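Long-range contact in beta-galactosidase BgaB (PDB 5VYM), which removes terminal beta-linked galactose units, acting best on Gal(beta1-4)Gal and oligosaccharides that contain it: residues K62-A74 and R89-F103. Numbering follows the deposited sequence.
Sequences KTVVLPTVLILSA and RVVVGYATGLIDEHF
Thr96 reaches across to 62-74 with every atom of its side chain. Thr96 CB comes first, 3.7 Å from Leu66 O. With OG1 beside its own backbone N (chi1 -71°), the hydroxyl turns to the bend after strand 63-66. Thr96 OG1 donates to Leu66 O at 2.6 Å, from above the carbonyl plane. In turn, Thr96 OG1 accepts from Val69 N at 3.0 Å. Gly93 N takes the same Leu66 oxygen from the opposite face, which gives that carbonyl two donors. The other branch packs against CB of Leu66 and CB of Val69. Thr96 CG2 also lies 4.0 Å from Leu72 CD1. Upstream, strands 63-66 and 89-93 run parallel as neighbours in a right-handed beta-alpha-beta crossover through helix 74-85, part of the trimerisation domain of this family 42 enzyme. At the start of the pair, Arg89 bends at chi3 (63°). Arg89 NE bonds to Thr63 OG1 (2.9 Å), which sits somewhat out of the guanidinium plane. Strand 89-93 also pairs in parallel with a strand of the second subunit, continuing the sheet across the interface. Beyond the turns, Ile71 CD1 packs on Ile99 CB at 3.6 Å. Ile71 CD1 also lies over one face of the Phe103 ring, a CH-pi contact 4.2 Å from the centroid.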
loop_
_atom_site.group_PDB
_atom_site.type_symbol
_atom_site.label_atom_id
_atom_site.label_comp_id
_atom_site.label_asym_id
_atom_site.label_seq_id
_atom_site.Cartn_x
_atom_site.Cartn_y
_atom_site.Cartn_z
ATOM N N LYS B 62 9.685 -17.085 2.454
ATOM C CA LYS B 62 8.229 -17.058 2.406
ATOM C C LYS B 62 7.627 -16.106 3.427
ATOM O O LYS B 62 6.584 -15.498 3.159
ATOM C CB LYS B 62 7.669 -18.466 2.624
ATOM C CG LYS B 62 8.062 -19.461 1.545
ATOM C CD LYS B 62 7.342 -20.784 1.735
ATOM C CE LYS B 62 7.723 -21.782 0.654
ATOM N NZ LYS B 62 7.485 -21.230 -0.707
ATOM N N THR B 63 8.262 -15.959 4.587
ATOM C CA THR B 63 7.805 -15.062 5.636
ATOM C C THR B 63 8.976 -14.214 6.107
ATOM O O THR B 63 10.103 -14.706 6.227
ATOM C CB THR B 63 7.206 -15.842 6.812
ATOM O OG1 THR B 63 6.075 -16.594 6.358
ATOM C CG2 THR B 63 6.763 -14.897 7.924
ATOM N N VAL B 64 8.705 -12.938 6.362
ATOM C CA VAL B 64 9.711 -11.985 6.811
ATOM C C VAL B 64 9.189 -11.305 8.070
ATOM O O VAL B 64 8.030 -10.876 8.113
ATOM C CB VAL B 64 10.038 -10.959 5.708
ATOM C CG1 VAL B 64 10.305 -9.596 6.292
ATOM C CG2 VAL B 64 11.230 -11.432 4.891
ATOM N N VAL B 65 10.034 -11.227 9.098
ATOM C CA VAL B 65 9.661 -10.683 10.400
ATOM C C VAL B 65 10.537 -9.472 10.688
ATOM O O VAL B 65 11.762 -9.537 10.531
ATOM C CB VAL B 65 9.799 -11.734 11.517
ATOM C CG1 VAL B 65 9.429 -11.136 12.865
ATOM C CG2 VAL B 65 8.938 -12.954 11.214
ATOM N N LEU B 66 9.911 -8.372 11.114
ATOM C CA LEU B 66 10.611 -7.132 11.447
ATOM C C LEU B 66 10.333 -6.779 12.903
ATOM O O LEU B 66 9.346 -6.090 13.208
ATOM C CB LEU B 66 10.194 -5.993 10.519
ATOM C CG LEU B 66 10.588 -6.122 9.047
ATOM C CD1 LEU B 66 9.447 -6.709 8.231
ATOM C CD2 LEU B 66 11.027 -4.779 8.485
ATOM N N PRO B 67 11.176 -7.223 13.835
ATOM C CA PRO B 67 10.963 -6.885 15.245
ATOM C C PRO B 67 11.746 -5.653 15.674
ATOM O O PRO B 67 12.981 -5.673 15.696
ATOM C CB PRO B 67 11.450 -8.141 15.975
ATOM C CG PRO B 67 12.439 -8.799 15.009
ATOM C CD PRO B 67 12.338 -8.109 13.665
ATOM N N THR B 68 11.030 -4.583 16.021
ATOM C CA THR B 68 11.636 -3.316 16.433
ATOM C C THR B 68 12.647 -2.835 15.392
ATOM O O THR B 68 13.784 -2.470 15.701
ATOM C CB THR B 68 12.273 -3.436 17.823
ATOM O OG1 THR B 68 11.397 -4.178 18.682
ATOM C CG2 THR B 68 12.506 -2.057 18.441
ATOM N N VAL B 69 12.226 -2.860 14.131
ATOM C CA VAL B 69 13.018 -2.268 13.043
ATOM C C VAL B 69 12.611 -0.800 12.994
ATOM O O VAL B 69 11.787 -0.364 12.186
ATOM C CB VAL B 69 12.812 -2.997 11.712
ATOM C CG1 VAL B 69 13.657 -2.363 10.615
ATOM C CG2 VAL B 69 13.161 -4.469 11.864
ATOM N N LEU B 70 13.198 -0.017 13.903
ATOM C CA LEU B 70 12.779 1.371 14.078
ATOM C C LEU B 70 13.041 2.197 12.827
ATOM O O LEU B 70 12.223 3.046 12.452
ATOM C CB LEU B 70 13.495 1.985 15.281
ATOM C CG LEU B 70 13.091 1.456 16.656
ATOM C CD1 LEU B 70 14.319 1.245 17.520
ATOM C CD2 LEU B 70 12.121 2.417 17.324
ATOM N N ILE B 71 14.174 1.969 12.170
ATOM C CA ILE B 71 14.565 2.731 10.992
ATOM C C ILE B 71 14.131 1.954 9.759
ATOM O O ILE B 71 14.604 0.837 9.520
ATOM C CB ILE B 71 16.078 2.995 10.969
ATOM C CG1 ILE B 71 16.574 3.430 12.351
ATOM C CG2 ILE B 71 16.413 4.048 9.925
ATOM C CD1 ILE B 71 16.035 4.762 12.807
ATOM N N LEU B 72 13.224 2.540 8.980
ATOM C CA LEU B 72 12.787 1.971 7.712
ATOM C C LEU B 72 12.774 3.079 6.673
ATOM O O LEU B 72 11.992 4.028 6.785
ATOM C CB LEU B 72 11.402 1.332 7.825
ATOM C CG LEU B 72 11.336 -0.183 8.022
ATOM C CD1 LEU B 72 9.905 -0.671 7.858
ATOM C CD2 LEU B 72 12.267 -0.898 7.055
ATOM N N SER B 73 13.643 2.963 5.675
ATOM C CA SER B 73 13.625 3.900 4.568
ATOM C C SER B 73 12.376 3.679 3.717
ATOM O O SER B 73 11.677 2.668 3.838
ATOM C CB SER B 73 14.884 3.747 3.715
ATOM O OG SER B 73 14.993 2.428 3.207
ATOM N N ALA B 74 12.089 4.652 2.851
ATOM C CA ALA B 74 10.986 4.485 1.912
ATOM C C ALA B 74 11.246 3.317 0.968
ATOM O O ALA B 74 10.336 2.536 0.668
ATOM C CB ALA B 74 10.761 5.775 1.125
ATOM N N ARG B 89 4.597 -13.204 3.184
ATOM C CA ARG B 89 4.021 -12.888 4.484
ATOM C C ARG B 89 4.987 -12.001 5.257
ATOM O O ARG B 89 6.184 -12.297 5.330
ATOM C CB ARG B 89 3.712 -14.162 5.275
ATOM C CG ARG B 89 3.029 -13.909 6.610
ATOM C CD ARG B 89 2.429 -15.183 7.185
ATOM N NE ARG B 89 3.441 -16.193 7.479
ATOM C CZ ARG B 89 3.178 -17.368 8.042
ATOM N NH1 ARG B 89 1.934 -17.682 8.376
ATOM N NH2 ARG B 89 4.158 -18.231 8.275
ATOM N N VAL B 90 4.468 -10.915 5.822
ATOM C CA VAL B 90 5.268 -9.937 6.551
ATOM C C VAL B 90 4.688 -9.787 7.949
ATOM O O VAL B 90 3.480 -9.582 8.107
ATOM C CB VAL B 90 5.300 -8.579 5.826
ATOM C CG1 VAL B 90 6.135 -7.577 6.611
ATOM C CG2 VAL B 90 5.838 -8.741 4.410
ATOM N N VAL B 91 5.546 -9.896 8.960
ATOM C CA VAL B 91 5.157 -9.711 10.354
ATOM C C VAL B 91 5.852 -8.456 10.862
ATOM O O VAL B 91 7.086 -8.363 10.826
ATOM C CB VAL B 91 5.516 -10.934 11.212
ATOM C CG1 VAL B 91 5.100 -10.708 12.660
ATOM C CG2 VAL B 91 4.855 -12.186 10.654
ATOM N N VAL B 92 5.065 -7.491 11.329
ATOM C CA VAL B 92 5.564 -6.172 11.706
ATOM C C VAL B 92 5.338 -5.973 13.197
ATOM O O VAL B 92 4.202 -6.072 13.678
ATOM C CB VAL B 92 4.884 -5.056 10.897
ATOM C CG1 VAL B 92 5.429 -3.699 11.304
ATOM C CG2 VAL B 92 5.078 -5.289 9.410
ATOM N N GLY B 93 6.419 -5.682 13.927
ATOM C CA GLY B 93 6.302 -5.386 15.337
ATOM C C GLY B 93 5.815 -3.972 15.599
ATOM O O GLY B 93 5.826 -3.104 14.726
ATOM N N TYR B 94 5.394 -3.743 16.846
ATOM C CA TYR B 94 4.765 -2.472 17.197
ATOM C C TYR B 94 5.731 -1.300 17.074
ATOM O O TYR B 94 5.301 -0.169 16.821
ATOM C CB TYR B 94 4.189 -2.543 18.613
ATOM C CG TYR B 94 5.218 -2.768 19.699
ATOM C CD1 TYR B 94 5.663 -4.047 20.009
ATOM C CD2 TYR B 94 5.738 -1.702 20.424
ATOM C CE1 TYR B 94 6.602 -4.257 21.003
ATOM C CE2 TYR B 94 6.676 -1.902 21.420
ATOM C CZ TYR B 94 7.104 -3.181 21.705
ATOM O OH TYR B 94 8.038 -3.386 22.696
ATOM N N ALA B 95 7.032 -1.540 17.245
ATOM C CA ALA B 95 8.033 -0.483 17.193
ATOM C C ALA B 95 8.789 -0.454 15.870
ATOM O O ALA B 95 9.895 0.094 15.807
ATOM C CB ALA B 95 9.011 -0.624 18.359
ATOM N N THR B 96 8.215 -1.021 14.814
ATOM C CA THR B 96 8.858 -1.094 13.508
ATOM C C THR B 96 8.340 0.021 12.607
ATOM O O THR B 96 7.130 0.262 12.541
ATOM C CB THR B 96 8.607 -2.457 12.857
ATOM O OG1 THR B 96 9.356 -3.463 13.552
ATOM C CG2 THR B 96 9.017 -2.444 11.389
ATOM N N GLY B 97 9.257 0.703 11.927
ATOM C CA GLY B 97 8.876 1.681 10.927
ATOM C C GLY B 97 8.488 3.038 11.468
ATOM O O GLY B 97 7.583 3.681 10.924
ATOM N N LEU B 98 9.156 3.499 12.524
ATOM C CA LEU B 98 8.837 4.791 13.118
ATOM C C LEU B 98 9.700 5.922 12.578
ATOM O O LEU B 98 9.264 7.079 12.576
ATOM C CB LEU B 98 8.994 4.724 14.641
ATOM C CG LEU B 98 8.285 3.577 15.364
ATOM C CD1 LEU B 98 8.436 3.722 16.872
ATOM C CD2 LEU B 98 6.819 3.509 14.967
ATOM N N ILE B 99 10.913 5.617 12.119
ATOM C CA ILE B 99 11.887 6.626 11.731
ATOM C C ILE B 99 12.435 6.279 10.352
ATOM O O ILE B 99 12.586 5.105 10.001
ATOM C CB ILE B 99 13.026 6.726 12.774
ATOM C CG1 ILE B 99 12.451 6.875 14.185
ATOM C CG2 ILE B 99 13.930 7.892 12.477
ATOM C CD1 ILE B 99 13.498 6.942 15.276
ATOM N N ASP B 100 12.727 7.313 9.562
ATOM C CA ASP B 100 13.246 7.120 8.217
ATOM C C ASP B 100 14.771 7.005 8.248
ATOM O O ASP B 100 15.406 7.080 9.303
ATOM C CB ASP B 100 12.782 8.252 7.296
ATOM C CG ASP B 100 13.508 9.563 7.552
ATOM O OD1 ASP B 100 14.032 9.759 8.666
ATOM O OD2 ASP B 100 13.550 10.406 6.632
ATOM N N GLU B 101 15.369 6.828 7.066
ATOM C CA GLU B 101 16.806 6.578 6.983
ATOM C C GLU B 101 17.638 7.795 7.365
ATOM O O GLU B 101 18.822 7.641 7.685
ATOM C CB GLU B 101 17.185 6.111 5.574
ATOM C CG GLU B 101 17.144 7.194 4.505
ATOM C CD GLU B 101 15.737 7.506 4.019
ATOM O OE1 GLU B 101 14.765 6.980 4.601
ATOM O OE2 GLU B 101 15.605 8.280 3.047
ATOM N N HIS B 102 17.058 8.993 7.333
ATOM C CA HIS B 102 17.739 10.199 7.779
ATOM C C HIS B 102 17.528 10.472 9.261
ATOM O O HIS B 102 17.813 11.582 9.721
ATOM C CB HIS B 102 17.277 11.404 6.957
ATOM C CG HIS B 102 17.617 11.305 5.504
ATOM N ND1 HIS B 102 18.782 11.819 4.975
ATOM C CD2 HIS B 102 16.950 10.743 4.468
ATOM C CE1 HIS B 102 18.815 11.580 3.676
ATOM N NE2 HIS B 102 17.715 10.929 3.343
ATOM N N PHE B 103 17.034 9.483 10.008
ATOM C CA PHE B 103 16.752 9.620 11.437
ATOM C C PHE B 103 15.782 10.766 11.714
ATOM O O PHE B 103 15.958 11.544 12.653
ATOM C CB PHE B 103 18.042 9.773 12.245
ATOM C CG PHE B 103 18.737 8.471 12.514
ATOM C CD1 PHE B 103 18.695 7.897 13.773
ATOM C CD2 PHE B 103 19.413 7.807 11.502
ATOM C CE1 PHE B 103 19.328 6.693 14.023
ATOM C CE2 PHE B 103 20.045 6.601 11.745
ATOM C CZ PHE B 103 20.002 6.044 13.007
HETATM O O HOH W 1 8.467 -4.265 17.571
HETATM O O HOH W 2 12.862 7.710 3.023
#